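Local atomic coordinates of acetamidase (Bacillus halodurans, PDB entry 2II1), a protein that probably hydrolyses carbon-nitrogen bonds of linear amides and binds calcium ions. Residues I3-E8 with P20-Q25; G72-I77 with R213-P218; G97-S102 with G190-C195; I135-P140 with Y168-V173; M263-A268 with A283-A288. All blocks are in the same frame, centred on the assembly; numbering follows the deposited sequence.

Contact 1 of 5, residues I3-E8 with P20-Q25; sequences IRLSNE and PIASCQ
Leu5 meets Ile21 and Ala22 where strand 3-5 lies over strand 22-25. The two strands run nearly antiparallel, at 151°, with their axes 8.2 Å apart at closest approach. No hydrogen bond joins the segments, so apolar side chains make the contact. Leu5 carries much of it. Its CB lies 4.2 Å from Ile21 CD1. The side chain then forks at CG, and the two branches take different partners. CD1 runs to the end of Ile21, 3.9 Å from Ile21 CD1. CD2 presses on the methyl of the next residue, with Leu5 CD2 only 3.2 Å from Ala22 CB, which is tighter than usual van der Waals contact. Ile21 reaches Leu5 because its chi1 of 67° tucks CG1 in over its own backbone, and the extended chi2 carries CD1 onward. Ile3 adds a looser touch, with its CG2 4.4 Å from Ala22 CB. Its CD1 is modelled too close to Ser23 and Cys24, so the position of that methyl is doubtful.

The two strands belong to different mixed sheets, and the contact brings those sheets face to face. Strand 3-5 is outermost in its sheet and pairs in parallel with strand 28-34 through Ile3 and Leu5. Strand 22-25 pairs in parallel with strand 60-67. Leu5 also touches Phe32 and Thr61, one from each of these neighbouring strands.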
# COMPACT_ATOMS: atom_id res chain seq x y z
N ILE A 3 14.35 -1.10 -33.00
CA ILE A 3 15.17 -2.26 -32.62
C ILE A 3 14.28 -3.37 -32.01
O ILE A 3 13.48 -3.09 -31.12
CB ILE A 3 16.30 -1.78 -31.63
CG1 ILE A 3 17.18 -0.76 -32.38
CG2 ILE A 3 17.12 -2.96 -31.08
CD1 ILE A 3 18.33 -0.25 -31.59
N ARG A 4 14.40 -4.61 -32.49
CA ARG A 4 13.59 -5.72 -31.98
C ARG A 4 14.44 -6.88 -31.43
O ARG A 4 15.32 -7.40 -32.12
CB ARG A 4 12.62 -6.25 -33.03
CG ARG A 4 11.77 -7.42 -32.55
CD ARG A 4 10.84 -7.90 -33.65
NE ARG A 4 9.87 -6.86 -33.97
CZ ARG A 4 8.64 -6.77 -33.47
NH1 ARG A 4 8.16 -7.67 -32.61
NH2 ARG A 4 7.87 -5.75 -33.83
N LEU A 5 14.15 -7.27 -30.19
CA LEU A 5 14.82 -8.38 -29.49
C LEU A 5 13.86 -9.58 -29.34
O LEU A 5 12.75 -9.44 -28.81
CB LEU A 5 15.31 -7.92 -28.10
CG LEU A 5 16.10 -6.60 -28.04
CD1 LEU A 5 16.77 -6.38 -26.69
CD2 LEU A 5 17.11 -6.51 -29.12
N SER A 6 14.30 -10.75 -29.79
CA SER A 6 13.48 -11.97 -29.69
C SER A 6 13.69 -12.65 -28.35
O SER A 6 14.69 -12.40 -27.68
CB SER A 6 13.84 -12.97 -30.81
OG SER A 6 15.07 -13.60 -30.54
N ASN A 7 12.77 -13.54 -27.99
CA ASN A 7 12.78 -14.18 -26.69
C ASN A 7 13.74 -15.35 -26.66
O ASN A 7 13.80 -16.06 -25.66
CB ASN A 7 11.34 -14.56 -26.24
CG ASN A 7 10.68 -15.62 -27.12
OD1 ASN A 7 11.34 -16.37 -27.84
ND2 ASN A 7 9.36 -15.69 -27.06
N GLU A 8 14.47 -15.54 -27.75
CA GLU A 8 15.50 -16.57 -27.85
C GLU A 8 16.74 -16.18 -27.09
O GLU A 8 17.52 -17.05 -26.72
CB GLU A 8 15.87 -16.82 -29.31
CG GLU A 8 14.97 -17.85 -29.97
CD GLU A 8 15.27 -18.07 -31.44
OE1 GLU A 8 16.43 -17.89 -31.87
OE2 GLU A 8 14.32 -18.45 -32.17
N PRO A 20 25.94 -7.93 -24.72
CA PRO A 20 24.72 -7.37 -25.31
C PRO A 20 24.25 -8.12 -26.55
O PRO A 20 25.07 -8.48 -27.41
CB PRO A 20 25.15 -5.96 -25.71
CG PRO A 20 26.31 -5.66 -24.87
CD PRO A 20 27.03 -6.95 -24.65
N ILE A 21 22.95 -8.37 -26.64
CA ILE A 21 22.34 -8.99 -27.83
C ILE A 21 21.98 -7.90 -28.86
O ILE A 21 21.60 -8.20 -29.99
CB ILE A 21 21.09 -9.86 -27.47
CG1 ILE A 21 19.93 -8.99 -26.95
CG2 ILE A 21 21.45 -10.93 -26.44
CD1 ILE A 21 18.69 -9.78 -26.51
N ALA A 22 22.12 -6.65 -28.47
CA ALA A 22 21.68 -5.56 -29.31
C ALA A 22 22.10 -4.23 -28.72
O ALA A 22 22.42 -4.13 -27.53
CB ALA A 22 20.21 -5.60 -29.46
N SER A 23 22.13 -3.23 -29.59
CA SER A 23 22.51 -1.87 -29.24
C SER A 23 21.48 -0.94 -29.77
O SER A 23 20.84 -1.25 -30.79
CB SER A 23 23.84 -1.48 -29.87
OG SER A 23 24.89 -2.31 -29.46
N CYS A 24 21.31 0.20 -29.08
CA CYS A 24 20.54 1.33 -29.60
C CYS A 24 21.19 2.67 -29.24
O CYS A 24 22.18 2.72 -28.52
CB CYS A 24 19.09 1.29 -29.11
SG CYS A 24 18.89 1.65 -27.39
N GLN A 25 20.63 3.74 -29.78
CA GLN A 25 20.99 5.09 -29.39
C GLN A 25 19.90 5.59 -28.45
O GLN A 25 18.80 5.06 -28.44
CB GLN A 25 21.05 6.03 -30.60
CG GLN A 25 21.98 5.58 -31.74
CD GLN A 25 23.46 5.49 -31.35
OE1 GLN A 25 23.98 6.34 -30.61
NE2 GLN A 25 24.13 4.46 -31.85

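Contact 2 of 5, residues G72-I77 with R213-P218; sequences GDMLEI and RMFPLP
Arg213 reaches the backbone of Asp73 with two nitrogens of its side chain. Its first two torsions are extended, with CG on the far side of CB from the backbone N (chi1 -158°). The chain then bends at chi3, -74°, and this turns the guanidinium edge toward the carbonyl. Asp73 O lies at that edge, near the guanidinium plane. NH2 makes the shorter bond, 2.9 Å to Asp73 O, tilted slightly from the carbonyl plane. NE bonds to the same Asp73 O at 3.3 Å, from above that plane. One backbone oxygen is thus held side-on by two donors. The third nitrogen, NH1, forms a salt bridge with Glu172, while the Asp73 carboxylate points elsewhere and pairs with Lys211.

Strand 74-84 lies between strands 201-210 and 166-170 in the large mixed sheet. Segment 213-218 is the connection from strand 201-210 to strand 219-221, and it carries the chain past the two strands between them.

Met74, present as selenomethionine, faces this connection. Its CB rests 3.7 Å from Leu217 CD1, and the side chain crosses that leucine at about a right angle. SE lies 4.0 Å from Leu217 CD2. It also makes a Met-aromatic contact with Phe215, 4.7 Å from the ring centroid and oblique to the ring. CE follows, 4.0 Å from Phe215 CZ. The Phe215 ring also meets Tyr168 and Phe249 edge-to-face.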
# COMPACT_ATOMS: atom_id res chain seq x y z
N GLY A 72 26.78 6.55 -13.91
CA GLY A 72 26.24 7.79 -13.30
C GLY A 72 25.00 8.39 -13.97
O GLY A 72 24.30 9.18 -13.35
N ASP A 73 24.73 8.01 -15.21
CA ASP A 73 23.52 8.41 -15.94
C ASP A 73 22.34 7.60 -15.39
O ASP A 73 22.50 6.74 -14.54
CB ASP A 73 23.65 8.15 -17.47
CG ASP A 73 24.77 8.99 -18.14
OD1 ASP A 73 25.46 9.77 -17.46
OD2 ASP A 73 24.98 8.85 -19.37
N MSE A 74 21.16 7.92 -15.88
CA MSE A 74 20.00 7.07 -15.69
C MSE A 74 19.32 6.82 -17.02
O MSE A 74 19.54 7.57 -18.00
CB MSE A 74 19.03 7.65 -14.64
CG MSE A 74 18.69 9.11 -14.73
SE MSE A 74 17.10 9.52 -13.59
CE MSE A 74 16.37 11.01 -14.67
N LEU A 75 18.55 5.74 -17.09
CA LEU A 75 17.71 5.52 -18.27
C LEU A 75 16.35 6.05 -17.96
O LEU A 75 15.83 5.86 -16.84
CB LEU A 75 17.60 4.05 -18.63
CG LEU A 75 18.85 3.37 -19.19
CD1 LEU A 75 18.49 1.96 -19.51
CD2 LEU A 75 19.42 4.09 -20.42
N GLU A 76 15.77 6.73 -18.94
CA GLU A 76 14.38 7.14 -18.92
C GLU A 76 13.62 6.28 -19.93
O GLU A 76 13.85 6.36 -21.12
CB GLU A 76 14.26 8.62 -19.28
CG GLU A 76 12.83 9.10 -19.38
CD GLU A 76 12.73 10.52 -19.85
OE1 GLU A 76 12.86 10.75 -21.06
OE2 GLU A 76 12.53 11.41 -19.02
N ILE A 77 12.75 5.41 -19.43
CA ILE A 77 12.14 4.38 -20.26
C ILE A 77 10.63 4.53 -20.30
O ILE A 77 9.94 4.33 -19.29
CB ILE A 77 12.49 2.97 -19.80
CG1 ILE A 77 14.02 2.82 -19.68
CG2 ILE A 77 11.84 1.95 -20.77
CD1 ILE A 77 14.50 1.85 -18.59
N ARG A 213 21.48 12.22 -12.82
CA ARG A 213 20.65 11.40 -11.98
C ARG A 213 19.97 12.24 -10.91
O ARG A 213 20.50 12.44 -9.83
CB ARG A 213 21.49 10.32 -11.36
CG ARG A 213 20.68 9.18 -10.92
CD ARG A 213 21.55 8.13 -10.35
NE ARG A 213 22.29 7.41 -11.36
CZ ARG A 213 23.11 6.40 -11.11
NH1 ARG A 213 23.26 5.99 -9.87
NH2 ARG A 213 23.77 5.80 -12.08
N MSE A 214 18.77 12.70 -11.21
CA MSE A 214 18.05 13.69 -10.41
C MSE A 214 17.36 13.18 -9.13
O MSE A 214 17.13 13.95 -8.19
CB MSE A 214 17.00 14.35 -11.30
CG MSE A 214 16.60 15.74 -10.87
SE MSE A 214 14.84 16.14 -11.57
CE MSE A 214 14.95 15.10 -13.33
N PHE A 215 17.00 11.91 -9.11
CA PHE A 215 16.36 11.31 -7.93
C PHE A 215 16.90 9.90 -7.63
O PHE A 215 17.59 9.29 -8.47
CB PHE A 215 14.82 11.28 -8.06
CG PHE A 215 14.32 11.28 -9.47
CD1 PHE A 215 14.42 10.15 -10.26
CD2 PHE A 215 13.71 12.40 -10.00
CE1 PHE A 215 13.94 10.15 -11.57
CE2 PHE A 215 13.24 12.41 -11.28
CZ PHE A 215 13.36 11.28 -12.08
N PRO A 216 16.58 9.37 -6.44
CA PRO A 216 16.98 8.00 -6.11
C PRO A 216 16.19 7.02 -6.95
O PRO A 216 15.03 7.27 -7.27
CB PRO A 216 16.62 7.87 -4.63
CG PRO A 216 16.37 9.25 -4.15
CD PRO A 216 15.84 9.98 -5.32
N LEU A 217 16.84 5.93 -7.33
CA LEU A 217 16.30 5.01 -8.32
C LEU A 217 16.15 3.62 -7.64
O LEU A 217 16.85 3.35 -6.70
CB LEU A 217 17.29 4.93 -9.49
CG LEU A 217 17.58 6.21 -10.26
CD1 LEU A 217 18.63 6.02 -11.37
CD2 LEU A 217 16.29 6.65 -10.86
N PRO A 218 15.27 2.73 -8.15
CA PRO A 218 14.39 2.97 -9.27
C PRO A 218 13.30 3.96 -8.96
O PRO A 218 12.97 4.19 -7.79
CB PRO A 218 13.83 1.57 -9.60
CG PRO A 218 14.81 0.61 -8.94
CD PRO A 218 15.18 1.33 -7.70

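Contact 3 of 5, residues G97-S102 with G190-C195; sequences GALGES and GEILIC
This is a loop-to-loop contact, in which Gly97, Ala98 and Leu99 meet Ile192, Leu193 and Ile194. Each loop joins two strands of one sheet, and the two sheets differ. Segment 97-102 lies between strands 87-92 and 107-114. Segment 190-195 lies between strands 176-184 and 198-199. The direct link is a backbone hydrogen bond, Ala98 N to Ile192 O, 2.9 Å. The donor sits almost straight out from the carbonyl, with a C=O...N angle of 168°. Beside it, Gly97 CA makes a CH...O contact with Leu193 O at 3.5 Å. A side chain on Gly97 would run into Leu193 O, so the closeness of the two backbones depends on glycine here. A water adds a bridge, taking a weak bond from Leu99 N and lying 3.0 Å from Leu193 O, to which it can donate.

Both segments form type I beta turns, from Gly97 to Gly100 and from Glu191 to Ile194. The turns meet near the two-calcium site formed by Asn155, Asp157, Asp182, His184 and Glu198. The side chain of Ile194 is about 8 Å from a bound calcium ion.

Ile192 CD1 reaches Leu99 CD1 at 3.7 Å, the two side chains lying obliquely across each other. Ala98 CB lies 4.0 Å from Ile192 CB. Ile194 CD1 lies 3.8 Å from Gly97 N, at the start of the 97-100 turn. The second subunit packs here too: its Gly262 meets Leu99, its Met263 meets Leu193, and its Ser266 hydroxyl bonds to Cys195 O.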
# COMPACT_ATOMS: atom_id res chain seq x y z
N GLY A 97 5.03 -17.90 -0.80
CA GLY A 97 4.20 -16.70 -0.77
C GLY A 97 3.63 -16.47 0.61
O GLY A 97 3.90 -17.22 1.53
N ALA A 98 2.83 -15.42 0.72
CA ALA A 98 2.20 -15.02 1.98
C ALA A 98 1.27 -16.08 2.54
O ALA A 98 1.13 -16.16 3.75
CB ALA A 98 1.42 -13.72 1.78
N LEU A 99 0.62 -16.85 1.67
CA LEU A 99 -0.31 -17.92 2.11
C LEU A 99 0.35 -19.30 2.24
O LEU A 99 -0.34 -20.30 2.43
CB LEU A 99 -1.53 -18.01 1.17
CG LEU A 99 -2.44 -16.77 1.21
CD1 LEU A 99 -3.56 -16.88 0.16
CD2 LEU A 99 -3.00 -16.52 2.62
N GLY A 100 1.67 -19.36 2.16
CA GLY A 100 2.41 -20.63 2.23
C GLY A 100 1.95 -21.66 3.24
O GLY A 100 1.79 -22.84 2.91
N GLU A 101 1.71 -21.21 4.46
CA GLU A 101 1.36 -22.11 5.53
C GLU A 101 -0.15 -22.33 5.64
O GLU A 101 -0.59 -23.08 6.48
CB GLU A 101 1.89 -21.60 6.88
CG GLU A 101 3.38 -21.22 6.88
CD GLU A 101 4.30 -22.32 6.35
OE1 GLU A 101 4.04 -23.51 6.63
OE2 GLU A 101 5.30 -21.98 5.67
N SER A 102 -0.93 -21.67 4.79
CA SER A 102 -2.39 -21.86 4.80
C SER A 102 -2.83 -22.78 3.65
O SER A 102 -3.91 -23.38 3.71
CB SER A 102 -3.10 -20.50 4.70
OG SER A 102 -2.46 -19.52 5.51
N GLY A 190 1.18 -6.36 -3.63
CA GLY A 190 1.50 -7.46 -2.73
C GLY A 190 1.83 -8.77 -3.42
O GLY A 190 2.64 -9.54 -2.90
N GLU A 191 1.25 -9.03 -4.58
CA GLU A 191 1.51 -10.32 -5.28
C GLU A 191 1.52 -11.49 -4.27
O GLU A 191 2.41 -12.35 -4.27
CB GLU A 191 2.84 -10.25 -6.01
CG GLU A 191 2.97 -11.31 -7.08
CD GLU A 191 4.30 -11.28 -7.78
OE1 GLU A 191 5.30 -10.91 -7.11
OE2 GLU A 191 4.35 -11.64 -8.99
N ILE A 192 0.50 -11.51 -3.41
CA ILE A 192 0.57 -12.28 -2.16
C ILE A 192 0.67 -13.80 -2.31
O ILE A 192 1.25 -14.44 -1.47
CB ILE A 192 -0.56 -11.90 -1.13
CG1 ILE A 192 -1.98 -12.26 -1.64
CG2 ILE A 192 -0.41 -10.44 -0.73
CD1 ILE A 192 -2.41 -13.75 -1.42
N LEU A 193 0.12 -14.37 -3.37
CA LEU A 193 0.19 -15.82 -3.56
C LEU A 193 1.62 -16.27 -3.92
O LEU A 193 2.04 -17.34 -3.49
CB LEU A 193 -0.83 -16.29 -4.61
CG LEU A 193 -0.98 -17.79 -4.92
CD1 LEU A 193 -1.50 -18.49 -3.74
CD2 LEU A 193 -1.87 -18.04 -6.10
N ILE A 194 2.34 -15.42 -4.67
CA ILE A 194 3.70 -15.67 -5.25
C ILE A 194 3.76 -15.24 -6.73
O ILE A 194 4.82 -14.95 -7.27
CB ILE A 194 4.24 -17.16 -5.10
CG1 ILE A 194 5.76 -17.23 -5.32
CG2 ILE A 194 3.46 -18.13 -6.02
CD1 ILE A 194 6.61 -16.83 -4.10
N CYS A 195 2.62 -15.15 -7.39
CA CYS A 195 2.65 -14.83 -8.80
C CYS A 195 1.49 -13.92 -9.17
O CYS A 195 0.51 -13.78 -8.42
CB CYS A 195 2.59 -16.14 -9.57
SG CYS A 195 1.11 -17.14 -9.27
O HOH W 1 1.07 -18.08 -0.74

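Contact 4 of 5, residues I135-P140 with Y168-V173; sequences IGTAPP and YLPVEV
Thr137 and Leu169 lie in the tightly packed half of this contact. Leu169 CD1 rests 3.6 Å from Gly136 CA. The same methyl is 4.1 Å from Ile135 CG1. Thr137 and Leu169 run alongside each other, head to tail, with Thr137 CG2 3.9 Å from Leu169 CB. A chi1 of 59° folds the Thr137 hydroxyl back over its own main chain, which turns it to Pro170. OG1 donates a hydrogen bond of 2.7 Å to Pro170 O, from a little outside the carbonyl plane. A valine in place of Thr137 would remove this donor and would probably leave the buried Pro170 carbonyl without its mate.

Strand 131-136 and strand 166-170 belong to two different mixed sheets. The contact joins those sheets where both strands run out into loops.

Farther along, the two loops are joined partly by water. One water donates to Ala138 O and accepts from Glu172 N at 2.7 Å. Val173 CG2 still packs on Ala138 CB, 4.0 Å away, but the last pair lies toward solvent. There Pro140, an exposed residue, lies side by side with Glu172, with Pro140 CD 3.7 Å from Glu172 CB. The Glu172 chain bends at chi2, and its carboxylate forms a salt bridge with Arg213.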
# COMPACT_ATOMS: atom_id res chain seq x y z
N ILE A 135 12.27 -5.68 -14.68
CA ILE A 135 12.95 -4.72 -15.52
C ILE A 135 14.18 -4.21 -14.75
O ILE A 135 14.06 -3.80 -13.62
CB ILE A 135 12.01 -3.55 -15.92
CG1 ILE A 135 12.65 -2.69 -17.02
CG2 ILE A 135 11.62 -2.73 -14.70
CD1 ILE A 135 11.72 -1.72 -17.66
N GLY A 136 15.37 -4.25 -15.37
CA GLY A 136 16.57 -3.85 -14.67
C GLY A 136 17.77 -3.63 -15.55
O GLY A 136 17.79 -4.04 -16.72
N THR A 137 18.75 -2.92 -14.98
CA THR A 137 20.07 -2.72 -15.58
C THR A 137 21.10 -3.56 -14.79
O THR A 137 20.77 -4.15 -13.75
CB THR A 137 20.44 -1.21 -15.58
OG1 THR A 137 20.44 -0.70 -14.24
CG2 THR A 137 19.44 -0.42 -16.44
N ALA A 138 22.33 -3.64 -15.30
CA ALA A 138 23.37 -4.44 -14.67
C ALA A 138 23.93 -3.75 -13.43
O ALA A 138 24.30 -2.56 -13.48
CB ALA A 138 24.52 -4.72 -15.67
N PRO A 139 24.06 -4.51 -12.31
CA PRO A 139 24.65 -3.92 -11.10
C PRO A 139 26.15 -3.75 -11.31
O PRO A 139 26.71 -4.47 -12.14
CB PRO A 139 24.34 -4.94 -9.99
CG PRO A 139 23.55 -6.05 -10.64
CD PRO A 139 23.70 -5.93 -12.12
N PRO A 140 26.80 -2.80 -10.60
CA PRO A 140 28.23 -2.62 -10.83
C PRO A 140 29.06 -3.76 -10.25
O PRO A 140 30.17 -4.04 -10.75
CB PRO A 140 28.55 -1.29 -10.12
CG PRO A 140 27.50 -1.10 -9.13
CD PRO A 140 26.28 -1.86 -9.59
N TYR A 168 12.45 4.89 -14.42
CA TYR A 168 13.83 5.38 -14.34
C TYR A 168 14.74 4.37 -13.62
O TYR A 168 14.48 4.06 -12.48
CB TYR A 168 13.89 6.72 -13.62
CG TYR A 168 13.01 7.81 -14.23
CD1 TYR A 168 11.69 7.95 -13.83
CD2 TYR A 168 13.51 8.70 -15.16
CE1 TYR A 168 10.87 8.94 -14.36
CE2 TYR A 168 12.69 9.70 -15.71
CZ TYR A 168 11.38 9.81 -15.30
OH TYR A 168 10.57 10.79 -15.81
N LEU A 169 15.79 3.89 -14.30
CA LEU A 169 16.79 2.94 -13.73
C LEU A 169 18.22 3.52 -13.79
O LEU A 169 18.49 4.36 -14.64
CB LEU A 169 16.80 1.63 -14.51
CG LEU A 169 15.53 0.78 -14.41
CD1 LEU A 169 15.66 -0.40 -15.36
CD2 LEU A 169 15.29 0.37 -12.94
N PRO A 170 19.13 3.07 -12.89
CA PRO A 170 20.49 3.58 -12.90
C PRO A 170 21.29 3.00 -14.07
O PRO A 170 21.03 1.87 -14.52
CB PRO A 170 21.05 3.10 -11.57
CG PRO A 170 20.31 1.83 -11.33
CD PRO A 170 18.95 2.04 -11.85
N VAL A 171 22.24 3.77 -14.56
CA VAL A 171 23.30 3.25 -15.41
C VAL A 171 24.52 3.15 -14.52
O VAL A 171 25.08 4.17 -14.10
CB VAL A 171 23.60 4.21 -16.58
CG1 VAL A 171 24.86 3.75 -17.39
CG2 VAL A 171 22.42 4.29 -17.47
N GLU A 172 24.92 1.92 -14.20
CA GLU A 172 26.06 1.68 -13.32
C GLU A 172 27.25 1.06 -14.06
O GLU A 172 28.35 1.05 -13.54
CB GLU A 172 25.66 0.78 -12.16
CG GLU A 172 24.57 1.37 -11.26
CD GLU A 172 24.98 2.67 -10.57
OE1 GLU A 172 26.17 3.03 -10.56
OE2 GLU A 172 24.10 3.35 -10.02
N VAL A 173 27.03 0.52 -15.26
CA VAL A 173 28.10 0.06 -16.13
C VAL A 173 27.82 0.72 -17.48
O VAL A 173 26.66 0.95 -17.80
CB VAL A 173 28.14 -1.51 -16.21
CG1 VAL A 173 27.96 -2.15 -14.81
CG2 VAL A 173 27.10 -2.06 -17.13
O HOH W 2 24.11 -0.39 -15.41

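Contact 5 of 5, residues M263-A268 with A283-A288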
# COMPACT_ATOMS: atom_id res chain seq x y z
N MSE A 263 6.28 16.51 6.24
CA MSE A 263 4.89 16.91 6.47
C MSE A 263 4.07 16.79 5.20
O MSE A 263 2.92 16.32 5.23
CB MSE A 263 4.83 18.34 6.99
CG MSE A 263 5.23 18.47 8.41
SE MSE A 263 5.15 20.30 8.98
CE MSE A 263 5.80 20.02 10.87
N LEU A 264 4.66 17.18 4.09
CA LEU A 264 3.94 17.08 2.83
C LEU A 264 3.63 15.61 2.52
O LEU A 264 2.52 15.31 2.11
CB LEU A 264 4.68 17.76 1.68
CG LEU A 264 3.93 17.69 0.35
CD1 LEU A 264 2.67 18.54 0.37
CD2 LEU A 264 4.85 18.09 -0.83
N LEU A 265 4.62 14.73 2.71
CA LEU A 265 4.48 13.30 2.44
C LEU A 265 3.44 12.63 3.34
O LEU A 265 2.56 11.90 2.87
CB LEU A 265 5.82 12.56 2.62
CG LEU A 265 6.99 12.92 1.68
CD1 LEU A 265 8.11 11.86 1.74
CD2 LEU A 265 6.52 13.13 0.27
N SER A 266 3.58 12.86 4.65
CA SER A 266 2.64 12.35 5.65
C SER A 266 1.22 12.83 5.39
O SER A 266 0.25 12.08 5.58
CB SER A 266 3.10 12.77 7.03
OG SER A 266 2.71 11.83 7.99
N GLY A 267 1.09 14.06 4.92
CA GLY A 267 -0.23 14.63 4.65
C GLY A 267 -0.85 14.37 3.28
O GLY A 267 -2.08 14.39 3.15
N ALA A 268 -0.02 14.17 2.25
CA ALA A 268 -0.49 14.23 0.86
C ALA A 268 -0.00 13.04 0.03
O ALA A 268 -0.51 12.81 -1.04
CB ALA A 268 0.03 15.55 0.22
N ALA A 283 8.55 -1.79 -2.02
CA ALA A 283 7.57 -0.79 -1.61
C ALA A 283 7.79 0.44 -2.46
O ALA A 283 8.89 0.60 -3.05
CB ALA A 283 7.74 -0.43 -0.14
N ARG A 284 6.76 1.28 -2.58
CA ARG A 284 6.90 2.58 -3.29
C ARG A 284 6.18 3.70 -2.59
O ARG A 284 5.08 3.52 -2.08
CB ARG A 284 6.47 2.53 -4.78
CG ARG A 284 5.07 2.09 -5.07
CD ARG A 284 4.97 1.47 -6.47
NE ARG A 284 3.57 1.31 -6.87
CZ ARG A 284 2.76 0.34 -6.46
NH1 ARG A 284 3.19 -0.60 -5.63
NH2 ARG A 284 1.50 0.30 -6.85
N PHE A 285 6.81 4.87 -2.58
CA PHE A 285 6.13 6.08 -2.11
C PHE A 285 5.74 6.92 -3.31
O PHE A 285 6.60 7.26 -4.13
CB PHE A 285 6.99 6.94 -1.18
CG PHE A 285 6.17 7.89 -0.36
CD1 PHE A 285 5.74 9.09 -0.88
CD2 PHE A 285 5.73 7.50 0.89
CE1 PHE A 285 4.90 9.92 -0.13
CE2 PHE A 285 4.94 8.32 1.63
CZ PHE A 285 4.53 9.54 1.12
N SER A 286 4.45 7.30 -3.34
CA SER A 286 3.83 7.98 -4.45
C SER A 286 3.28 9.36 -4.04
O SER A 286 2.56 9.48 -3.02
CB SER A 286 2.71 7.11 -5.01
OG SER A 286 1.97 7.77 -6.00
N LEU A 287 3.63 10.38 -4.83
CA LEU A 287 3.07 11.72 -4.65
C LEU A 287 2.59 12.31 -6.01
O LEU A 287 3.28 12.17 -7.02
CB LEU A 287 4.12 12.61 -4.00
CG LEU A 287 3.71 14.02 -3.61
CD1 LEU A 287 2.73 14.05 -2.38
CD2 LEU A 287 4.97 14.84 -3.36
N ALA A 288 1.44 13.00 -5.99
CA ALA A 288 0.83 13.61 -7.17
C ALA A 288 1.74 14.62 -7.88
O ALA A 288 2.37 15.45 -7.24
CB ALA A 288 -0.49 14.27 -6.79
O HOH W 3 -0.09 12.09 -3.69
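Phe285 is the first residue of segment 283-288 to meet the helix, and its partner is Leu265. The helix crosses the strand almost at a right angle, 87°, with their axes 9.2 Å apart. The Phe285 ring is carried to the helix by a first torsion that puts CG opposite the backbone N (chi1 -160°). Phe285 CZ lies 3.6 Å from Leu265 CB, and the edge of the ring faces Leu265 O. Leu265 CD1 sits over one face of the ring, toward the rim, and Leu265 CD2 is 3.6 Å from Phe285 CE1. An alanine in place of Leu265 would take away both leucine branches, and is likely to open a gap over the ring and give it more freedom to turn.

Ser286 points away from the helix. Leu287 points back and splits its two methyls. CD2 meets Leu264 CD2 at 4.1 Å, the side chains crossing at about a right angle. Leu287 CD1 lies 4.0 Å from Ala268 CB. At Ala288 a water accepts from the backbone N and donates to Ala268 O at 2.8 Å.

Helix 258-268 thus lies across strand 281-288, with helix 235-253 also touching Leu265. The contact is almost wholly apolar and has no direct hydrogen bond, so it probably rests mainly on close apolar packing, while the water satisfies backbone groups at its end.

How the contacts relate
From the N terminus, contact 1 closes a short loop first, joining the outer strand of the large sheet to the second mixed sheet. Contact 2 opens next, at 72-77, and closes only at 213-218. Contact 3 is nested inside that loop and joins a loop of the four-stranded antiparallel sheet to one of the second mixed sheet. Contact 4 is nested inside contact 3. None of the loops cross. Contacts 2 and 4 touch, since strands 74-84 and 166-170 are neighbours; contact 2 lies within the large sheet, and contact 4 ties it to the second one. Contact 5 follows in series and ties helix 258-268 to the large sheet. Contacts 3 and 5 both touch the second subunit.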